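Local coordinates for protein metallo-carboxypeptidase (Pseudomonas aeruginosa, PDB 4A39) that probably acts as a zinc-dependent metallocarboxypeptidase of the M14 family, removing C-terminal residues from peptide or protein chains in the cytosol, at residues 84-90 with 117-123; 242-246 with 257-261. One frame throughout, in Å; residues are numbered along the deposited sequence.

Contact 1: residues 84-90 with 117-123; sequences YQAVASY and EVRFAYF
Y84 and Y122 meet as an edge-to-face pair at one end of this two-strand contact: the CD1–CE1 edge of Y122 is directed at the face of Y84, with ring centroids 4.8 Å apart and planes inclined at 60°. The CE1 atom of Y122 lies above that face, displaced toward its rim. Both side chains place CG anti to the backbone N (chi1 171° for Y84), which brings the Y84 ring alongside the facing chain and lets its hydroxyl donate to the main chain there. This bond, from Y84 OH to Y122 O, is 2.7 Å long and reaches the oxygen from above the carbonyl plane rather than on a lone pair. Q50 hydrogen-bonds the Y122 hydroxyl, and F351 stacks on its ring.

From here strands 87-89 and 118-121 run antiparallel. V87 with A121 and S89 with R119 form hydrogen-bonded pairs, the shortest of the four backbone bonds being R119 N to S89 O at 2.8 Å. Between them A88 and F120 form a non-hydrogen-bonded pair, in which A88 CB packs 3.6 Å from F120 CD1. F120 continues against F67 and F109, with L111 beside it, so aromatic and aliphatic side chains meet on this face. At the far end V118 CG2 lies 3.8 Å from CD1 of Y90, whose ring presents its edge, in plane, to the carbonyl oxygen of E117.

The pair belongs to the antiparallel part of the large sheet in the N-terminal domain of this cytosolic carboxypeptidase, strand 118-121 being flanked on its other side by strand 53-57. Backbone bonds thus set the register, while the hydroxyl of the buried Y84 ties down the chain just past the strand, where Y122 extends to within about 7 Å of the side chain of the zinc ligand E183.

Contact 2: residues 242-246 with 257-261; sequences AWLEP and VQQEM
W243 and Q258 bury the most surface here, each more than 80 Å², and they do so by laying an amide beside an indole. The side chain of Q258 leaves the helix toward the loop and is extended beyond CG, long enough to bring its amide to the loop backbone. There NE2 donates to W243 O at 2.9 Å, with an N-H...O angle of 149°; the amide nitrogen stands 16° from the carbonyl plane. The same nitrogen passes 3.4 Å from CE3 of the indole. Ring and amide planes are inclined by 28°, while the aliphatic CG of Q258 approaches CZ3 and CE3.

P246 lies against the amide as well. Its ring crosses the glutamine side chain at about a right angle, and CG touches OE1 at 3.6 Å, so the glutamine is bonded to one point of the loop and packed against another. The loop 242-246 precedes helix 252-264 in the zinc carboxypeptidase domain, and Q258 therefore joins the helix back to the chain that leads into it. N240 and R241, immediately before this loop, line the pocket holding the bound (2-guanidinoethylmercapto)succinic acid, which lies about 8 Å from the side chain of W243.

The six-membered end of the indole reaches the helix at its rim. V257 CG1 sits near the ring plane, 4.0 Å from CH2, and the sulfur of M261, one helical turn on, lies near the same plane, 4.3 Å from CZ3. At the other end of the indole, NE1 is hydrogen-bonded to Q179, next to the zinc ligand H180, while A332 and V336 of helix 332-340 also pack on W243.

In the fold
Contact 1 closes before contact 2 opens along the chain, and the two lie on opposite sides of its centre, with their own centres 35 Å apart and nearest atoms about 20 Å apart. They share no strand or helix. Contact 1 is part of the nine-stranded sheet of the N-terminal domain; contact 2 joins a loop to helix 252-264, which packs on strand 171-177 of the seven-stranded sheet in the zinc carboxypeptidase domain. Each nevertheless has one residue near the active site: the side chains of Y122 and W243 come within about 11 and 10 Å of the zinc ion, so each domain places an aromatic residue in the wider surroundings of the metal, not in contact with it.

Contact 1: residues 84-90 with 117-123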
ATOM      1  N   TYR A  84       5.138  14.050  10.717  1.00  6.44           N
ATOM      2  CA  TYR A  84       5.278  13.648   9.321  1.00  5.43           C
ATOM      3  C   TYR A  84       6.148  14.618   8.529  1.00  4.39           C
ATOM      4  O   TYR A  84       5.982  15.836   8.619  1.00  7.14           O
ATOM      5  CB  TYR A  84       3.907  13.554   8.644  1.00  5.03           C
ATOM      6  CG  TYR A  84       4.018  13.359   7.149  1.00  5.34           C
ATOM      7  CD1 TYR A  84       4.329  12.113   6.609  1.00  4.21           C
ATOM      8  CD2 TYR A  84       3.919  14.446   6.281  1.00  5.05           C
ATOM      9  CE1 TYR A  84       4.553  11.956   5.234  1.00  3.80           C
ATOM     10  CE2 TYR A  84       4.139  14.303   4.915  1.00  4.00           C
ATOM     11  CZ  TYR A  84       4.460  13.060   4.399  1.00  2.74           C
ATOM     12  OH  TYR A  84       4.712  12.938   3.054  1.00  5.30           O
ATOM     13  N   GLN A  85       7.069  14.063   7.748  1.00  5.28           N
ATOM     14  CA  GLN A  85       7.961  14.854   6.909  1.00  4.20           C
ATOM     15  C   GLN A  85       7.642  14.536   5.451  1.00  4.71           C
ATOM     16  O   GLN A  85       7.649  13.371   5.055  1.00  4.72           O
ATOM     17  CB  GLN A  85       9.426  14.499   7.194  1.00  6.68           C
ATOM     18  CG  GLN A  85       9.854  14.640   8.654  1.00 10.26           C
ATOM     19  CD  GLN A  85       9.655  16.041   9.200  1.00 12.54           C
ATOM     20  OE1 GLN A  85       8.703  16.308   9.939  1.00 14.15           O
ATOM     21  NE2 GLN A  85      10.549  16.946   8.834  1.00 10.96           N
ATOM     22  N   ALA A  86       7.357  15.571   4.661  1.00  4.40           N
ATOM     23  CA  ALA A  86       7.036  15.402   3.244  1.00  4.83           C
ATOM     24  C   ALA A  86       8.211  14.824   2.462  1.00  5.54           C
ATOM     25  O   ALA A  86       9.365  14.999   2.845  1.00  4.97           O
ATOM     26  CB  ALA A  86       6.633  16.742   2.641  1.00  6.21           C
ATOM     27  N   VAL A  87       7.905  14.144   1.358  1.00  4.71           N
ATOM     28  CA  VAL A  87       8.934  13.543   0.521  1.00  6.83           C
ATOM     29  C   VAL A  87       9.079  14.359  -0.762  1.00  7.04           C
ATOM     30  O   VAL A  87       8.101  14.906  -1.277  1.00  6.28           O
ATOM     31  CB  VAL A  87       8.569  12.085   0.157  1.00  8.82           C
ATOM     32  CG1 VAL A  87       9.814  11.321  -0.234  1.00 11.30           C
ATOM     33  CG2 VAL A  87       7.869  11.413   1.332  1.00 12.37           C
ATOM     34  N   ALA A  88      10.302  14.438  -1.274  1.00  5.49           N
ATOM     35  CA  ALA A  88      10.573  15.199  -2.488  1.00  5.27           C
ATOM     36  C   ALA A  88      11.573  14.471  -3.376  1.00  5.67           C
ATOM     37  O   ALA A  88      12.246  13.541  -2.935  1.00  5.67           O
ATOM     38  CB  ALA A  88      11.112  16.575  -2.125  1.00  6.20           C
ATOM     39  N   SER A  89      11.662  14.900  -4.632  1.00  5.76           N
ATOM     40  CA  SER A  89      12.595  14.303  -5.578  1.00  6.70           C
ATOM     41  C   SER A  89      12.849  15.223  -6.762  1.00  7.68           C
ATOM     42  O   SER A  89      11.925  15.837  -7.287  1.00  7.30           O
ATOM     43  CB  SER A  89      12.055  12.972  -6.096  1.00  6.82           C
ATOM     44  OG  SER A  89      12.922  12.439  -7.082  1.00  6.91           O
ATOM     45  N   TYR A  90      14.106  15.313  -7.183  1.00  6.81           N
ATOM     46  CA  TYR A  90      14.451  16.150  -8.326  1.00  8.54           C
ATOM     47  C   TYR A  90      14.246  15.381  -9.625  1.00  8.68           C
ATOM     48  O   TYR A  90      13.875  15.967 -10.644  1.00 10.79           O
ATOM     49  CB  TYR A  90      15.919  16.590  -8.264  1.00  7.18           C
ATOM     50  CG  TYR A  90      16.269  17.517  -7.129  1.00  6.03           C
ATOM     51  CD1 TYR A  90      15.693  18.781  -7.029  1.00  6.52           C
ATOM     52  CD2 TYR A  90      17.188  17.129  -6.151  1.00  7.11           C
ATOM     53  CE1 TYR A  90      16.026  19.641  -5.981  1.00  6.06           C
ATOM     54  CE2 TYR A  90      17.525  17.977  -5.102  1.00  6.66           C
ATOM     55  CZ  TYR A  90      16.943  19.231  -5.022  1.00  6.60           C
ATOM     56  OH  TYR A  90      17.279  20.078  -3.986  1.00  9.64           O
ATOM     57  N   GLU A 117      13.714  22.306 -10.834  1.00  9.62           N
ATOM     58  CA  GLU A 117      12.447  21.602 -10.715  1.00  9.55           C
ATOM     59  C   GLU A 117      12.507  20.482  -9.687  1.00  9.42           C
ATOM     60  O   GLU A 117      13.533  19.811  -9.532  1.00  8.82           O
ATOM     61  CB  GLU A 117      11.986  21.074 -12.074  1.00 12.57           C
ATOM     62  CG  GLU A 117      12.750  19.896 -12.639  1.00 17.19           C
ATOM     63  CD  GLU A 117      12.072  19.338 -13.884  1.00 20.17           C
ATOM     64  OE1 GLU A 117      11.806  20.125 -14.821  1.00 19.00           O
ATOM     65  OE2 GLU A 117      11.800  18.119 -13.924  1.00 22.63           O
ATOM     66  N   VAL A 118      11.401  20.287  -8.977  1.00  6.51           N
ATOM     67  CA  VAL A 118      11.326  19.250  -7.962  1.00  7.83           C
ATOM     68  C   VAL A 118       9.883  18.784  -7.797  1.00  8.61           C
ATOM     69  O   VAL A 118       8.944  19.519  -8.106  1.00  9.36           O
ATOM     70  CB  VAL A 118      11.846  19.788  -6.602  1.00  7.96           C
ATOM     71  CG1 VAL A 118      10.843  20.770  -6.007  1.00  7.97           C
ATOM     72  CG2 VAL A 118      12.117  18.639  -5.662  1.00  8.83           C
ATOM     73  N   ARG A 119       9.709  17.551  -7.332  1.00  7.82           N
ATOM     74  CA  ARG A 119       8.381  17.000  -7.099  1.00  8.59           C
ATOM     75  C   ARG A 119       8.221  16.703  -5.608  1.00  7.56           C
ATOM     76  O   ARG A 119       9.195  16.371  -4.936  1.00  7.44           O
ATOM     77  CB  ARG A 119       8.177  15.690  -7.879  1.00 10.56           C
ATOM     78  CG  ARG A 119       8.329  15.784  -9.391  1.00 16.81           C
ATOM     79  CD  ARG A 119       9.670  15.229  -9.877  1.00 18.49           C
ATOM     80  NE  ARG A 119       9.779  15.338 -11.329  1.00 20.38           N
ATOM     81  CZ  ARG A 119       9.162  14.537 -12.189  1.00 20.36           C
ATOM     82  NH1 ARG A 119       8.396  13.547 -11.749  1.00 21.00           N
ATOM     83  NH2 ARG A 119       9.286  14.751 -13.491  1.00 21.58           N
ATOM     84  N   PHE A 120       7.001  16.853  -5.097  1.00  5.79           N
ATOM     85  CA  PHE A 120       6.698  16.541  -3.702  1.00  5.88           C
ATOM     86  C   PHE A 120       5.531  15.566  -3.694  1.00  5.41           C
ATOM     87  O   PHE A 120       4.640  15.646  -4.548  1.00  4.26           O
ATOM     88  CB  PHE A 120       6.291  17.790  -2.903  1.00  4.51           C
ATOM     89  CG  PHE A 120       7.405  18.764  -2.677  1.00  5.44           C
ATOM     90  CD1 PHE A 120       8.227  18.642  -1.562  1.00  5.61           C
ATOM     91  CD2 PHE A 120       7.623  19.817  -3.559  1.00  6.76           C
ATOM     92  CE1 PHE A 120       9.244  19.553  -1.325  1.00  6.36           C
ATOM     93  CE2 PHE A 120       8.638  20.736  -3.330  1.00  6.46           C
ATOM     94  CZ  PHE A 120       9.450  20.604  -2.209  1.00  6.76           C
ATOM     95  N   ALA A 121       5.544  14.637  -2.745  1.00  4.62           N
ATOM     96  CA  ALA A 121       4.463  13.665  -2.630  1.00  4.33           C
ATOM     97  C   ALA A 121       4.323  13.194  -1.190  1.00  4.93           C
ATOM     98  O   ALA A 121       5.234  13.371  -0.381  1.00  5.40           O
ATOM     99  CB  ALA A 121       4.711  12.473  -3.551  1.00  6.10           C
ATOM    100  N   TYR A 122       3.180  12.595  -0.876  1.00  3.84           N
ATOM    101  CA  TYR A 122       2.919  12.111   0.477  1.00  3.20           C
ATOM    102  C   TYR A 122       3.746  10.853   0.744  1.00  3.25           C
ATOM    103  O   TYR A 122       4.088  10.549   1.892  1.00  3.83           O
ATOM    104  CB  TYR A 122       1.417  11.850   0.645  1.00  3.74           C
ATOM    105  CG  TYR A 122       0.961  11.559   2.060  1.00  3.29           C
ATOM    106  CD1 TYR A 122       1.553  12.194   3.160  1.00  3.43           C
ATOM    107  CD2 TYR A 122      -0.089  10.673   2.299  1.00  4.41           C
ATOM    108  CE1 TYR A 122       1.110  11.950   4.460  1.00  3.15           C
ATOM    109  CE2 TYR A 122      -0.539  10.423   3.593  1.00  3.68           C
ATOM    110  CZ  TYR A 122       0.063  11.062   4.668  1.00  4.51           C
ATOM    111  OH  TYR A 122      -0.381  10.808   5.951  1.00  5.93           O
ATOM    112  N   PHE A 123       4.053  10.126  -0.325  1.00  3.03           N
ATOM    113  CA  PHE A 123       4.895   8.929  -0.261  1.00  3.71           C
ATOM    114  C   PHE A 123       5.449   8.706  -1.666  1.00  4.09           C
ATOM    115  O   PHE A 123       4.875   9.190  -2.640  1.00  3.92           O
ATOM    116  CB  PHE A 123       4.103   7.686   0.171  1.00  3.48           C
ATOM    117  CG  PHE A 123       4.982   6.532   0.589  1.00  3.96           C
ATOM    118  CD1 PHE A 123       5.517   6.482   1.874  1.00  2.73           C
ATOM    119  CD2 PHE A 123       5.310   5.523  -0.313  1.00  2.39           C
ATOM    120  CE1 PHE A 123       6.367   5.442   2.249  1.00  2.84           C
ATOM    121  CE2 PHE A 123       6.160   4.478   0.055  1.00  2.58           C
ATOM    122  CZ  PHE A 123       6.689   4.440   1.337  1.00  4.21           C
TER

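Contact 2: residues 242-246 with 257-261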
ATOM      1  N   ALA A 242     -16.328  -2.937   1.394  1.00  6.15           N
ATOM      2  CA  ALA A 242     -17.253  -3.552   0.442  1.00  6.57           C
ATOM      3  C   ALA A 242     -17.177  -5.069   0.365  1.00  7.87           C
ATOM      4  O   ALA A 242     -17.741  -5.671  -0.548  1.00  8.08           O
ATOM      5  CB  ALA A 242     -17.021  -2.969  -0.949  1.00  8.89           C
ATOM      6  N   TRP A 243     -16.509  -5.703   1.322  1.00  7.85           N
ATOM      7  CA  TRP A 243     -16.382  -7.151   1.257  1.00  6.58           C
ATOM      8  C   TRP A 243     -17.583  -7.956   1.733  1.00  8.32           C
ATOM      9  O   TRP A 243     -17.745  -9.115   1.355  1.00  7.21           O
ATOM     10  CB  TRP A 243     -15.105  -7.585   1.973  1.00  5.85           C
ATOM     11  CG  TRP A 243     -13.897  -7.127   1.216  1.00  4.73           C
ATOM     12  CD1 TRP A 243     -13.446  -5.843   1.092  1.00  5.98           C
ATOM     13  CD2 TRP A 243     -13.039  -7.934   0.398  1.00  4.73           C
ATOM     14  NE1 TRP A 243     -12.364  -5.798   0.246  1.00  4.74           N
ATOM     15  CE2 TRP A 243     -12.091  -7.066  -0.195  1.00  5.00           C
ATOM     16  CE3 TRP A 243     -12.978  -9.303   0.106  1.00  5.99           C
ATOM     17  CZ2 TRP A 243     -11.097  -7.522  -1.061  1.00  5.03           C
ATOM     18  CZ3 TRP A 243     -11.986  -9.758  -0.758  1.00  5.10           C
ATOM     19  CH2 TRP A 243     -11.060  -8.870  -1.332  1.00  4.72           C
ATOM     20  N   LEU A 244     -18.436  -7.348   2.545  1.00  9.69           N
ATOM     21  CA  LEU A 244     -19.613  -8.055   3.021  1.00 12.10           C
ATOM     22  C   LEU A 244     -20.692  -8.014   1.941  1.00 11.96           C
ATOM     23  O   LEU A 244     -21.460  -8.964   1.778  1.00 14.86           O
ATOM     24  CB  LEU A 244     -20.130  -7.413   4.311  1.00 14.22           C
ATOM     25  CG  LEU A 244     -21.225  -8.161   5.072  1.00 16.75           C
ATOM     26  CD1 LEU A 244     -20.753  -9.574   5.412  1.00 15.64           C
ATOM     27  CD2 LEU A 244     -21.568  -7.387   6.339  1.00 16.40           C
ATOM     28  N   GLU A 245     -20.734  -6.916   1.192  1.00 12.31           N
ATOM     29  CA  GLU A 245     -21.725  -6.742   0.133  1.00 12.77           C
ATOM     30  C   GLU A 245     -21.130  -6.068  -1.107  1.00 12.10           C
ATOM     31  O   GLU A 245     -21.430  -4.905  -1.403  1.00 11.16           O
ATOM     32  CB  GLU A 245     -22.900  -5.915   0.660  1.00 14.24           C
ATOM     33  CG  GLU A 245     -23.568  -6.517   1.887  1.00 17.86           C
ATOM     34  CD  GLU A 245     -24.606  -5.602   2.504  1.00 20.02           C
ATOM     35  OE1 GLU A 245     -24.245  -4.480   2.916  1.00 22.87           O
ATOM     36  OE2 GLU A 245     -25.786  -6.006   2.584  1.00 23.44           O
ATOM     37  N   PRO A 246     -20.283  -6.795  -1.854  1.00 11.42           N
ATOM     38  CA  PRO A 246     -19.650  -6.263  -3.063  1.00 11.77           C
ATOM     39  C   PRO A 246     -20.638  -6.064  -4.207  1.00 12.51           C
ATOM     40  O   PRO A 246     -21.713  -6.665  -4.227  1.00 14.68           O
ATOM     41  CB  PRO A 246     -18.581  -7.305  -3.379  1.00 11.98           C
ATOM     42  CG  PRO A 246     -19.209  -8.568  -2.913  1.00 12.43           C
ATOM     43  CD  PRO A 246     -19.823  -8.170  -1.588  1.00 11.75           C
ATOM     44  N   VAL A 257     -12.208 -10.144  -7.281  1.00  8.77           N
ATOM     45  CA  VAL A 257     -11.386 -10.975  -6.409  1.00  7.53           C
ATOM     46  C   VAL A 257     -12.187 -12.032  -5.664  1.00  7.61           C
ATOM     47  O   VAL A 257     -11.756 -13.183  -5.576  1.00  7.27           O
ATOM     48  CB  VAL A 257     -10.596 -10.114  -5.402  1.00  7.20           C
ATOM     49  CG1 VAL A 257      -9.777 -11.005  -4.475  1.00  8.26           C
ATOM     50  CG2 VAL A 257      -9.678  -9.165  -6.161  1.00  8.39           C
ATOM     51  N   GLN A 258     -13.350 -11.660  -5.138  1.00  6.45           N
ATOM     52  CA  GLN A 258     -14.173 -12.626  -4.416  1.00  6.62           C
ATOM     53  C   GLN A 258     -14.618 -13.787  -5.305  1.00  7.97           C
ATOM     54  O   GLN A 258     -14.714 -14.921  -4.842  1.00  7.66           O
ATOM     55  CB  GLN A 258     -15.389 -11.940  -3.786  1.00  7.95           C
ATOM     56  CG  GLN A 258     -15.045 -11.173  -2.509  1.00  8.55           C
ATOM     57  CD  GLN A 258     -16.267 -10.741  -1.716  1.00 10.65           C
ATOM     58  OE1 GLN A 258     -17.300 -11.413  -1.727  1.00 11.15           O
ATOM     59  NE2 GLN A 258     -16.143  -9.627  -0.999  1.00  9.55           N
ATOM     60  N   GLN A 259     -14.883 -13.514  -6.577  1.00  8.65           N
ATOM     61  CA  GLN A 259     -15.301 -14.580  -7.484  1.00  8.79           C
ATOM     62  C   GLN A 259     -14.159 -15.564  -7.716  1.00  9.04           C
ATOM     63  O   GLN A 259     -14.367 -16.781  -7.761  1.00  9.47           O
ATOM     64  CB  GLN A 259     -15.764 -13.996  -8.823  1.00 11.84           C
ATOM     65  CG  GLN A 259     -17.077 -13.231  -8.740  1.00 14.91           C
ATOM     66  CD  GLN A 259     -18.250 -14.119  -8.343  1.00 20.40           C
ATOM     67  OE1 GLN A 259     -19.362 -13.637  -8.134  1.00 22.86           O
ATOM     68  NE2 GLN A 259     -18.005 -15.422  -8.244  1.00 23.91           N
ATOM     69  N   GLU A 260     -12.949 -15.032  -7.863  1.00  8.79           N
ATOM     70  CA  GLU A 260     -11.776 -15.864  -8.090  1.00  8.02           C
ATOM     71  C   GLU A 260     -11.440 -16.662  -6.834  1.00  9.17           C
ATOM     72  O   GLU A 260     -11.008 -17.815  -6.917  1.00 10.05           O
ATOM     73  CB  GLU A 260     -10.579 -15.001  -8.503  1.00  9.15           C
ATOM     74  CG  GLU A 260     -10.734 -14.329  -9.866  1.00 11.62           C
ATOM     75  CD  GLU A 260     -10.956 -15.325 -10.992  1.00 13.67           C
ATOM     76  OE1 GLU A 260     -10.252 -16.356 -11.023  1.00 15.15           O
ATOM     77  OE2 GLU A 260     -11.825 -15.073 -11.854  1.00 15.92           O
ATOM     78  N   MET A 261     -11.637 -16.054  -5.668  1.00  7.79           N
ATOM     79  CA  MET A 261     -11.352 -16.750  -4.417  1.00  9.04           C
ATOM     80  C   MET A 261     -12.311 -17.917  -4.242  1.00 10.39           C
ATOM     81  O   MET A 261     -11.910 -19.010  -3.851  1.00 11.14           O
ATOM     82  CB  MET A 261     -11.483 -15.807  -3.218  1.00  9.22           C
ATOM     83  CG  MET A 261     -10.434 -14.711  -3.147  1.00 10.37           C
ATOM     84  SD  MET A 261     -10.613 -13.723  -1.640  1.00  8.13           S
ATOM     85  CE  MET A 261      -8.927 -13.126  -1.423  1.00  6.84           C
TER